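Local coordinates for clostripain-related protein (Bacteroides thetaiotaomicron, PDB 5L20) that is probably a cysteine peptidase of the clostripain (C11) family that cleaves peptide bonds, this chain being the N-terminal part of the whole protein, at residues R46-M51 against A58-L63; F13-W18 against Y105-G110; E9-M14 against R98-K103. All coordinates share one frame; numbering follows the deposited sequence. Where two conformers were deposited one is given.

All three contacts reach one mixed sheet; contacts 1 and 2 pair strands within it, and contact 3 sets the turn after helix 86-99 against the start of strand 10-16. Along the chain strand 10-16 comes first, the hairpin 45-52/57-66 of contact 1 next, then helix 86-99 and strand 104-109, which come back to strand 10-16. Contacts 2 and 3 share Phe13 and Met14, their centres about 12 Å apart; that of contact 1 lies about 9 Å from contact 2 and 11 Å from contact 3. Strand 10-16 is therefore shared: strand 45-52 lies on one side of it and strand 104-109 on the other, consistent with the caspase-like fold of C11 peptidases.

Contact 1 (R46-M51 against A58-L63); sequences RIIIFM and ATLFEL
Ile49 lies over one face of the Phe61 ring, its CB 3.9 Å from the ring centroid and 19° off the normal, a CH-pi contact displaced toward the CZ rim. Ile49 CG2 meets CZ and CE1 while CD1 rests against CE2, and thus both branches of the isoleucine grip the ring. Phe61 reaches this place because its CG sits between the backbone N and the carbonyl carbon (chi1 62°), turning the ring back over the neighbouring strand; His72 of the next strand stacks on it. Replacing Phe61 by an alanine would remove the ring, and is likely to leave Ile49 without the face it rests on and His72 without its stacking partner, opening a gap on this face of the sheet.

The strands 45-52 and 57-66 form an antiparallel hairpin. Ile49 and Phe61 are a hydrogen-bonded pair, with Ile49 N to Phe61 O at 2.8 Å, and Met51 pairs with Thr59 in the same way. On the opposite face Leu60 CD1 sits between Ile48 CG2 (3.7 Å) and Phe50 CB (3.9 Å). The Phe50 ring comes obliquely to the Ala58 methyl, CZ to CB 3.4 Å, and meets Tyr78 edge-to-face.

At the hairpin's open end Glu62, extended beyond CG, brings OE2 to the edge of the Arg46 guanidinium, near its plane. The salt bridge from Arg46 NE to Glu62 OE2 is long, 3.9 Å, and Arg46 NH1 is instead hydrogen-bonded to Ser100 OG. A water accepts from Ile47 N at 3.1 Å and lies within bonding distance of Glu62 OE2 and Leu63 O. The chemistry thus runs from a charged, hydrated end into a buried apolar interior, where main-chain bonds satisfy the polar backbone and side chains supply the hydrophobic cohesion.

Contact 2 (F13-W18 against Y105-G110); sequences FMYLPW and YSMVIG
Met107 lies alongside both Phe13 and Tyr15, all three side chains pointing the same way from the sheet. With CG anti to the backbone N (chi1 -158°) and the rest of the chain extended, Met107 brings its terminal methyl against both aromatics: CE is 3.6 Å from Tyr15 CD2 and 4.0 Å from Phe13 CE2, approaching Tyr15 obliquely. Nearer the backbone, Met107 CG packs against Phe13 CD2 at 4.0 Å. Ile109 also runs beside Tyr15, its CG2 touching CD2 of that ring. One face of the Tyr15 ring is taken by Pro17, just past the end of the strand, whose CD stands 3.6 Å above the ring centre. Helix 86-99 covers this side of the sheet, setting Ile92, Leu93 and Val96 on Phe13 and Ile89 on Tyr15.

On the other side of the sheet Met14 and Val108 cross at a slant, and the bent end of the methionine meets the valine at CE to CG1, 3.9 Å.

Four main-chain bonds alternate between the strands. The straightest, Tyr15 N to Val108 O, is 2.7 Å long with an angle of 172° at the hydrogen, and the last joins Gly110 N to Tyr15 O. There Leu16 CD2 comes to 3.8 Å from Gly110 CA; a side chain at Gly110 would run into Leu16 CD2, so the lack of one probably helps the chains stay close here. The outer strand is much the more exposed partner, being at the sheet edge within this chain.

Two neighbouring parallel strands, the outer one entered from helix 86-99 and the sheet layered by helices, are typical of an alpha/beta sandwich and consistent with the caspase-like fold of clostripain relatives.

Contact 3 (E9-M14 against R98-K103); sequences EQTVFM and RYSPTK
Thr11 OG1 is held between two hydroxyls, 2.7 Å from Ser100 OG and equally 2.7 Å from Thr102 OG1. With OG1 anti to the carbonyl carbon and beside the backbone N (chi1 -60°), the oxygen of Thr11 is directed into the turn that follows helix 86-99, while the Thr11 methyl CG2 packs 4.1 Å from Ser100 CB. The threonine side chains of Thr11 and Thr102 cross at about a right angle, and the three hydroxyls form a short hydrogen-bonded chain.

Both ends of that chain have further partners: Ser100 OG also has the Arg46 guanidinium, and Thr102 OG1 is hydrogen-bonded to the carbonyl oxygen of Arg104. From strand 104-109, Tyr105 OH bonds to both Ser100 O and Thr102 N of the turn. The buried Ser100 and Thr11 hydroxyls are thus satisfied by each other and by their neighbours.

Ser100 is the first residue to leave helical geometry, and the chain 100-103 connects helix 86-99 to strand 104-109, the return leg of a beta-alpha-beta crossover that starts at strand 69-79. The contact pins this connection to the beginning of strand 10-16, where Thr102 CB also comes within 3.7 Å of Gln10 N.

Farther out, Lys103 and Glu9 run side by side, pointing the same way. Lys103 is fully extended beyond CG, and its NZ makes a salt bridge with Glu9 OE2 at 3.0 Å, using the syn lone pair of the carboxylate. A bend at chi2 (-57°) brings the glutamate end back to the lysine, although its CB points away; Glu9 OE1 meanwhile rests 3.4 Å from Lys103 CD.

Contact 1 (R46-M51 against A58-L63)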
loop_
_atom_site.group_PDB
_atom_site.type_symbol
_atom_site.label_atom_id
_atom_site.label_comp_id
_atom_site.label_asym_id
_atom_site.label_seq_id
_atom_site.Cartn_x
_atom_site.Cartn_y
_atom_site.Cartn_z
ATOM N N ARG A 46 -7.255 -9.771 1.328
ATOM C CA ARG A 46 -7.450 -8.324 1.413
ATOM C C ARG A 46 -6.319 -7.614 0.679
ATOM O O ARG A 46 -5.186 -8.112 0.648
ATOM C CB ARG A 46 -7.468 -7.839 2.862
ATOM C CG ARG A 46 -8.676 -8.264 3.728
ATOM C CD ARG A 46 -8.760 -7.374 5.002
ATOM N NE ARG A 46 -9.630 -7.898 6.048
ATOM C CZ ARG A 46 -9.283 -8.849 6.918
ATOM N NH1 ARG A 46 -8.075 -9.413 6.864
ATOM N NH2 ARG A 46 -10.155 -9.266 7.832
ATOM N N ILE A 47 -6.622 -6.444 0.130
ATOM C CA ILE A 47 -5.623 -5.557 -0.439
ATOM C C ILE A 47 -5.554 -4.320 0.446
ATOM O O ILE A 47 -6.574 -3.635 0.629
ATOM C CB ILE A 47 -5.952 -5.137 -1.882
ATOM C CG1 ILE A 47 -5.911 -6.367 -2.802
ATOM C CG2 ILE A 47 -4.949 -4.087 -2.339
ATOM C CD1 ILE A 47 -6.317 -6.105 -4.210
ATOM N N ILE A 48 -4.377 -4.054 0.994
ATOM C CA ILE A 48 -4.133 -2.922 1.885
ATOM C C ILE A 48 -3.075 -2.044 1.233
ATOM O O ILE A 48 -2.065 -2.569 0.747
ATOM C CB ILE A 48 -3.620 -3.383 3.267
ATOM C CG1 ILE A 48 -4.568 -4.393 3.923
ATOM C CG2 ILE A 48 -3.283 -2.159 4.138
ATOM C CD1 ILE A 48 -5.959 -3.803 4.214
ATOM N N ILE A 49 -3.299 -0.733 1.187
ATOM C CA ILE A 49 -2.389 0.181 0.538
ATOM C C ILE A 49 -1.923 1.261 1.497
ATOM O O ILE A 49 -2.747 1.860 2.196
ATOM C CB ILE A 49 -3.038 0.834 -0.694
ATOM C CG1 ILE A 49 -3.586 -0.279 -1.607
ATOM C CG2 ILE A 49 -2.054 1.764 -1.380
ATOM C CD1 ILE A 49 -4.100 0.186 -2.947
ATOM N N PHE A 50 -0.609 1.459 1.576
ATOM C CA PHE A 50 0.002 2.611 2.235
ATOM C C PHE A 50 0.495 3.522 1.147
ATOM O O PHE A 50 1.323 3.115 0.328
ATOM C CB PHE A 50 1.165 2.203 3.140
ATOM C CG PHE A 50 1.955 3.352 3.707
ATOM C CD1 PHE A 50 3.021 3.916 3.002
ATOM C CD2 PHE A 50 1.641 3.849 4.982
ATOM C CE1 PHE A 50 3.786 4.955 3.579
ATOM C CE2 PHE A 50 2.390 4.874 5.555
ATOM C CZ PHE A 50 3.461 5.430 4.862
ATOM N N MET A 51 0.021 4.766 1.114
ATOM C CA MET A 51 0.535 5.696 0.127
ATOM C C MET A 51 0.820 7.067 0.722
ATOM O O MET A 51 -0.056 7.657 1.372
ATOM C CB MET A 51 -0.422 5.844 -1.059
ATOM C CG MET A 51 0.130 6.810 -2.066
ATOM S SD MET A 51 -0.866 6.870 -3.552
ATOM C CE MET A 51 -0.123 8.274 -4.351
ATOM N N ALA A 58 0.672 10.468 4.821
ATOM C CA ALA A 58 0.325 9.200 4.193
ATOM C C ALA A 58 -1.003 8.701 4.693
ATOM O O ALA A 58 -1.488 9.110 5.766
ATOM C CB ALA A 58 1.402 8.139 4.459
ATOM N N THR A 59 -1.584 7.799 3.919
ATOM C CA THR A 59 -2.820 7.149 4.298
ATOM C C THR A 59 -2.675 5.635 4.157
ATOM O O THR A 59 -1.962 5.160 3.260
ATOM C CB THR A 59 -4.003 7.679 3.443
ATOM O OG1 THR A 59 -5.223 7.046 3.813
ATOM C CG2 THR A 59 -3.760 7.450 1.977
ATOM N N LEU A 60 -3.327 4.891 5.051
ATOM C CA LEU A 60 -3.461 3.449 4.936
ATOM C C LEU A 60 -4.919 3.134 4.623
ATOM O O LEU A 60 -5.822 3.570 5.354
ATOM C CB LEU A 60 -3.039 2.750 6.226
ATOM C CG LEU A 60 -2.945 1.228 6.143
ATOM C CD1 LEU A 60 -1.636 0.853 5.451
ATOM C CD2 LEU A 60 -2.975 0.605 7.520
ATOM N N PHE A 61 -5.195 2.402 3.551
ATOM C CA PHE A 61 -6.587 2.080 3.237
ATOM C C PHE A 61 -6.733 0.700 2.614
ATOM O O PHE A 61 -5.741 0.097 2.149
ATOM C CB PHE A 61 -7.217 3.152 2.306
ATOM C CG PHE A 61 -6.557 3.280 0.951
ATOM C CD1 PHE A 61 -5.457 4.108 0.781
ATOM C CD2 PHE A 61 -7.081 2.632 -0.149
ATOM C CE1 PHE A 61 -4.868 4.266 -0.473
ATOM C CE2 PHE A 61 -6.482 2.771 -1.419
ATOM C CZ PHE A 61 -5.402 3.582 -1.568
ATOM N N GLU A 62 -7.956 0.196 2.618
ATOM C CA GLU A 62 -8.249 -1.106 2.050
ATOM C C GLU A 62 -9.027 -0.942 0.750
ATOM O O GLU A 62 -9.873 -0.049 0.640
ATOM C CB GLU A 62 -9.036 -1.967 3.042
ATOM C CG GLU A 62 -9.451 -3.318 2.482
ATOM C CD GLU A 62 -10.088 -4.217 3.519
ATOM O OE1 GLU A 62 -10.222 -3.775 4.680
ATOM O OE2 GLU A 62 -10.433 -5.382 3.194
ATOM N N LEU A 63 -8.696 -1.759 -0.257
ATOM C CA LEU A 63 -9.533 -1.871 -1.456
ATOM C C LEU A 63 -10.428 -3.047 -1.253
ATOM O O LEU A 63 -9.945 -4.169 -1.075
ATOM C CB LEU A 63 -8.699 -2.095 -2.715
ATOM C CG LEU A 63 -7.858 -0.958 -3.244
ATOM C CD1 LEU A 63 -7.294 -1.431 -4.584
ATOM C CD2 LEU A 63 -8.676 0.312 -3.397
HETATM O O HOH W 1 -9.650 -6.024 0.674
#

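Contact 2 (F13-W18 against Y105-G110)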
loop_
_atom_site.group_PDB
_atom_site.type_symbol
_atom_site.label_atom_id
_atom_site.label_comp_id
_atom_site.label_asym_id
_atom_site.label_seq_id
_atom_site.Cartn_x
_atom_site.Cartn_y
_atom_site.Cartn_z
ATOM N N PHE A 13 -0.053 -6.270 0.414
ATOM C CA PHE A 13 0.244 -4.924 0.877
ATOM C C PHE A 13 0.975 -4.144 -0.201
ATOM O O PHE A 13 2.128 -4.448 -0.507
ATOM C CB PHE A 13 1.067 -4.992 2.160
ATOM C CG PHE A 13 1.496 -3.646 2.682
ATOM C CD1 PHE A 13 0.603 -2.572 2.717
ATOM C CD2 PHE A 13 2.789 -3.471 3.179
ATOM C CE1 PHE A 13 1.021 -1.343 3.215
ATOM C CE2 PHE A 13 3.188 -2.260 3.681
ATOM C CZ PHE A 13 2.319 -1.195 3.699
ATOM N N MET A 14 0.315 -3.125 -0.747
ATOM C CA MET A 14 0.913 -2.235 -1.717
ATOM C C MET A 14 1.482 -1.043 -0.957
ATOM O O MET A 14 0.718 -0.281 -0.315
ATOM C CB MET A 14 -0.109 -1.784 -2.758
ATOM C CG MET A 14 0.545 -0.932 -3.842
ATOM S SD MET A 14 -0.610 -0.590 -5.186
ATOM C CE MET A 14 0.155 -1.629 -6.422
ATOM N N TYR A 15 2.786 -0.862 -1.072
ATOM C CA TYR A 15 3.551 0.097 -0.281
ATOM C C TYR A 15 4.162 1.137 -1.215
ATOM O O TYR A 15 5.007 0.799 -2.069
ATOM C CB TYR A 15 4.645 -0.664 0.492
ATOM C CG TYR A 15 5.591 0.190 1.304
ATOM C CD1 TYR A 15 5.096 1.010 2.301
ATOM C CD2 TYR A 15 6.966 0.178 1.086
ATOM C CE1 TYR A 15 5.940 1.788 3.077
ATOM C CE2 TYR A 15 7.836 0.947 1.882
ATOM C CZ TYR A 15 7.311 1.742 2.862
ATOM O OH TYR A 15 8.116 2.545 3.616
ATOM N N LEU A 16 3.682 2.381 -1.080
ATOM C CA LEU A 16 3.997 3.454 -2.012
ATOM C C LEU A 16 4.553 4.648 -1.229
ATOM O O LEU A 16 3.875 5.685 -1.058
ATOM C CB LEU A 16 2.758 3.845 -2.849
ATOM C CG LEU A 16 2.147 2.688 -3.647
ATOM C CD1 LEU A 16 0.748 3.091 -4.134
ATOM C CD2 LEU A 16 3.058 2.331 -4.807
ATOM N N PRO A 17 5.761 4.514 -0.714
ATOM C CA PRO A 17 6.353 5.629 0.028
ATOM C C PRO A 17 6.679 6.781 -0.919
ATOM O O PRO A 17 6.641 6.631 -2.151
ATOM C CB PRO A 17 7.616 5.017 0.642
ATOM C CG PRO A 17 7.990 3.910 -0.301
ATOM C CD PRO A 17 6.664 3.345 -0.784
ATOM N N TRP A 18 7.045 7.920 -0.346
ATOM C CA TRP A 18 7.217 9.124 -1.168
ATOM C C TRP A 18 8.291 8.965 -2.231
ATOM O O TRP A 18 9.392 8.500 -1.953
ATOM C CB TRP A 18 7.547 10.316 -0.264
ATOM C CG TRP A 18 7.690 11.607 -1.003
ATOM C CD1 TRP A 18 8.825 12.341 -1.137
ATOM C CD2 TRP A 18 6.657 12.312 -1.703
ATOM N NE1 TRP A 18 8.568 13.475 -1.890
ATOM C CE2 TRP A 18 7.245 13.467 -2.255
ATOM C CE3 TRP A 18 5.303 12.062 -1.939
ATOM C CZ2 TRP A 18 6.514 14.395 -3.015
ATOM C CZ3 TRP A 18 4.573 12.986 -2.700
ATOM C CH2 TRP A 18 5.190 14.130 -3.226
ATOM N N TYR A 105 1.261 -12.900 3.930
ATOM C CA TYR A 105 1.436 -11.506 3.506
ATOM C C TYR A 105 2.360 -11.413 2.333
ATOM O O TYR A 105 3.310 -12.180 2.249
ATOM C CB TYR A 105 2.038 -10.649 4.651
ATOM C CG TYR A 105 1.087 -10.548 5.821
ATOM C CD1 TYR A 105 1.006 -11.558 6.770
ATOM C CD2 TYR A 105 0.242 -9.448 5.936
ATOM C CE1 TYR A 105 0.087 -11.496 7.820
ATOM C CE2 TYR A 105 -0.685 -9.380 6.993
ATOM C CZ TYR A 105 -0.740 -10.408 7.900
ATOM O OH TYR A 105 -1.673 -10.321 8.928
ATOM N N SER A 106 2.066 -10.492 1.425
ATOM C CA SER A 106 2.982 -10.160 0.354
ATOM C C SER A 106 3.129 -8.651 0.247
ATOM O O SER A 106 2.288 -7.916 0.783
ATOM C CB SER A 106 2.501 -10.722 -0.981
ATOM O OG SER A 106 1.300 -10.085 -1.386
ATOM N N MET A 107 4.164 -8.189 -0.451
ATOM C CA MET A 107 4.441 -6.767 -0.502
ATOM C C MET A 107 4.731 -6.351 -1.915
ATOM O O MET A 107 5.508 -7.013 -2.611
ATOM C CB MET A 107 5.613 -6.457 0.436
ATOM C CG MET A 107 5.703 -5.045 0.897
ATOM S SD MET A 107 6.928 -4.940 2.241
ATOM C CE MET A 107 6.892 -3.162 2.388
ATOM N N VAL A 108 4.100 -5.267 -2.346
ATOM C CA VAL A 108 4.338 -4.640 -3.641
ATOM C C VAL A 108 4.875 -3.254 -3.356
ATOM O O VAL A 108 4.164 -2.479 -2.679
ATOM C CB VAL A 108 3.035 -4.519 -4.452
ATOM C CG1 VAL A 108 3.308 -3.808 -5.758
ATOM C CG2 VAL A 108 2.400 -5.894 -4.713
ATOM N N ILE A 109 6.079 -2.946 -3.805
ATOM C CA ILE A 109 6.758 -1.707 -3.470
ATOM C C ILE A 109 6.953 -0.885 -4.726
ATOM O O ILE A 109 7.646 -1.323 -5.650
ATOM C CB ILE A 109 8.102 -1.963 -2.797
ATOM C CG1 ILE A 109 7.887 -2.867 -1.560
ATOM C CG2 ILE A 109 8.763 -0.631 -2.483
ATOM C CD1 ILE A 109 9.179 -3.122 -0.806
ATOM N N GLY A 110 6.356 0.305 -4.741
ATOM C CA GLY A 110 6.487 1.201 -5.895
ATOM C C GLY A 110 7.275 2.426 -5.489
ATOM O O GLY A 110 6.983 3.005 -4.439
#

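Contact 3 (E9-M14 against R98-K103)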
loop_
_atom_site.group_PDB
_atom_site.type_symbol
_atom_site.label_atom_id
_atom_site.label_comp_id
_atom_site.label_asym_id
_atom_site.label_seq_id
_atom_site.Cartn_x
_atom_site.Cartn_y
_atom_site.Cartn_z
ATOM N N GLU A 9 -6.852 -15.622 4.427
ATOM C CA GLU A 9 -5.726 -16.328 3.809
ATOM C C GLU A 9 -4.523 -15.432 3.472
ATOM O O GLU A 9 -3.381 -15.806 3.768
ATOM C CB GLU A 9 -6.158 -17.081 2.537
ATOM C CG GLU A 9 -7.088 -18.262 2.788
ATOM C CD GLU A 9 -6.499 -19.296 3.729
ATOM O OE1 GLU A 9 -5.302 -19.632 3.583
ATOM O OE2 GLU A 9 -7.235 -19.764 4.628
ATOM N N GLN A 10 -4.769 -14.282 2.848
ATOM C CA GLN A 10 -3.666 -13.493 2.308
ATOM C C GLN A 10 -3.960 -12.018 2.350
ATOM O O GLN A 10 -5.066 -11.603 2.078
ATOM C CB GLN A 10 -3.376 -13.901 0.859
ATOM C CG GLN A 10 -2.182 -13.170 0.242
ATOM C CD GLN A 10 -2.288 -13.155 -1.263
ATOM O OE1 GLN A 10 -3.391 -13.069 -1.815
ATOM N NE2 GLN A 10 -1.144 -13.169 -1.947
ATOM N N THR A 11 -2.959 -11.227 2.736
ATOM C CA THR A 11 -2.979 -9.786 2.581
ATOM C C THR A 11 -1.938 -9.403 1.555
ATOM O O THR A 11 -0.750 -9.778 1.703
ATOM C CB THR A 11 -2.608 -9.085 3.891
ATOM O OG1 THR A 11 -3.533 -9.448 4.916
ATOM C CG2 THR A 11 -2.595 -7.596 3.717
ATOM N N VAL A 12 -2.366 -8.681 0.523
ATOM C CA VAL A 12 -1.440 -8.077 -0.426
ATOM C C VAL A 12 -1.269 -6.624 0.005
ATOM O O VAL A 12 -2.239 -5.846 0.003
ATOM C CB VAL A 12 -1.967 -8.145 -1.887
ATOM C CG1 VAL A 12 -1.033 -7.436 -2.842
ATOM C CG2 VAL A 12 -2.165 -9.609 -2.322
ATOM N N PHE A 13 -0.053 -6.270 0.414
ATOM C CA PHE A 13 0.244 -4.924 0.877
ATOM C C PHE A 13 0.975 -4.144 -0.201
ATOM O O PHE A 13 2.128 -4.448 -0.507
ATOM C CB PHE A 13 1.067 -4.992 2.160
ATOM C CG PHE A 13 1.496 -3.646 2.682
ATOM C CD1 PHE A 13 0.603 -2.572 2.717
ATOM C CD2 PHE A 13 2.789 -3.471 3.179
ATOM C CE1 PHE A 13 1.021 -1.343 3.215
ATOM C CE2 PHE A 13 3.188 -2.260 3.681
ATOM C CZ PHE A 13 2.319 -1.195 3.699
ATOM N N MET A 14 0.315 -3.125 -0.747
ATOM C CA MET A 14 0.913 -2.235 -1.717
ATOM C C MET A 14 1.482 -1.043 -0.957
ATOM O O MET A 14 0.718 -0.281 -0.315
ATOM C CB MET A 14 -0.109 -1.784 -2.758
ATOM C CG MET A 14 0.545 -0.932 -3.842
ATOM S SD MET A 14 -0.610 -0.590 -5.186
ATOM C CE MET A 14 0.155 -1.629 -6.422
ATOM N N ARG A 98 -2.553 -5.598 12.043
ATOM C CA ARG A 98 -3.700 -5.340 12.937
ATOM C C ARG A 98 -4.968 -5.199 12.133
ATOM O O ARG A 98 -5.980 -5.802 12.485
ATOM C CB ARG A 98 -3.475 -4.083 13.774
ATOM C CG ARG A 98 -2.780 -4.367 15.099
ATOM C CD ARG A 98 -2.658 -3.100 15.972
ATOM N NE ARG A 98 -1.767 -2.119 15.356
ATOM C CZ ARG A 98 -0.489 -1.965 15.691
ATOM N NH1 ARG A 98 0.044 -2.674 16.678
ATOM N NH2 ARG A 98 0.244 -1.088 15.055
ATOM N N TYR A 99 -4.933 -4.419 11.058
ATOM C CA TYR A 99 -6.139 -4.241 10.257
ATOM C C TYR A 99 -6.461 -5.489 9.440
ATOM O O TYR A 99 -7.629 -5.744 9.115
ATOM C CB TYR A 99 -6.006 -3.032 9.336
ATOM C CG TYR A 99 -6.133 -1.714 10.051
ATOM C CD1 TYR A 99 -7.379 -1.276 10.485
ATOM C CD2 TYR A 99 -5.024 -0.903 10.280
ATOM C CE1 TYR A 99 -7.511 -0.055 11.121
ATOM C CE2 TYR A 99 -5.145 0.328 10.937
ATOM C CZ TYR A 99 -6.395 0.728 11.345
ATOM O OH TYR A 99 -6.544 1.950 11.960
ATOM N N SER A 100 -5.432 -6.273 9.098
ATOM C CA SER A 100 -5.660 -7.410 8.210
ATOM C C SER A 100 -4.916 -8.649 8.693
ATOM O O SER A 100 -3.839 -8.966 8.204
ATOM C CB SER A 100 -5.233 -7.058 6.784
ATOM O OG SER A 100 -5.625 -8.100 5.892
ATOM N N PRO A 101 -5.471 -9.358 9.681
ATOM C CA PRO A 101 -4.867 -10.584 10.190
ATOM C C PRO A 101 -5.079 -11.743 9.227
ATOM O O PRO A 101 -6.219 -12.168 9.021
ATOM C CB PRO A 101 -5.624 -10.842 11.506
ATOM C CG PRO A 101 -6.470 -9.647 11.714
ATOM C CD PRO A 101 -6.672 -8.960 10.441
ATOM N N THR A 102 -4.004 -12.236 8.615
ATOM C CA THR A 102 -4.131 -13.296 7.621
ATOM C C THR A 102 -2.973 -14.254 7.798
ATOM O O THR A 102 -1.992 -13.929 8.469
ATOM C CB THR A 102 -4.122 -12.746 6.159
ATOM O OG1 THR A 102 -2.961 -11.925 5.956
ATOM C CG2 THR A 102 -5.354 -11.900 5.853
ATOM N N LYS A 103 -3.082 -15.426 7.174
ATOM C CA LYS A 103 -2.050 -16.432 7.244
ATOM C C LYS A 103 -0.785 -15.979 6.512
ATOM O O LYS A 103 0.337 -16.241 6.964
ATOM C CB LYS A 103 -2.538 -17.749 6.650
ATOM C CG LYS A 103 -3.602 -18.434 7.492
ATOM C CD LYS A 103 -4.161 -19.664 6.809
ATOM C CE LYS A 103 -5.321 -20.244 7.617
ATOM N NZ LYS A 103 -5.993 -21.365 6.903
#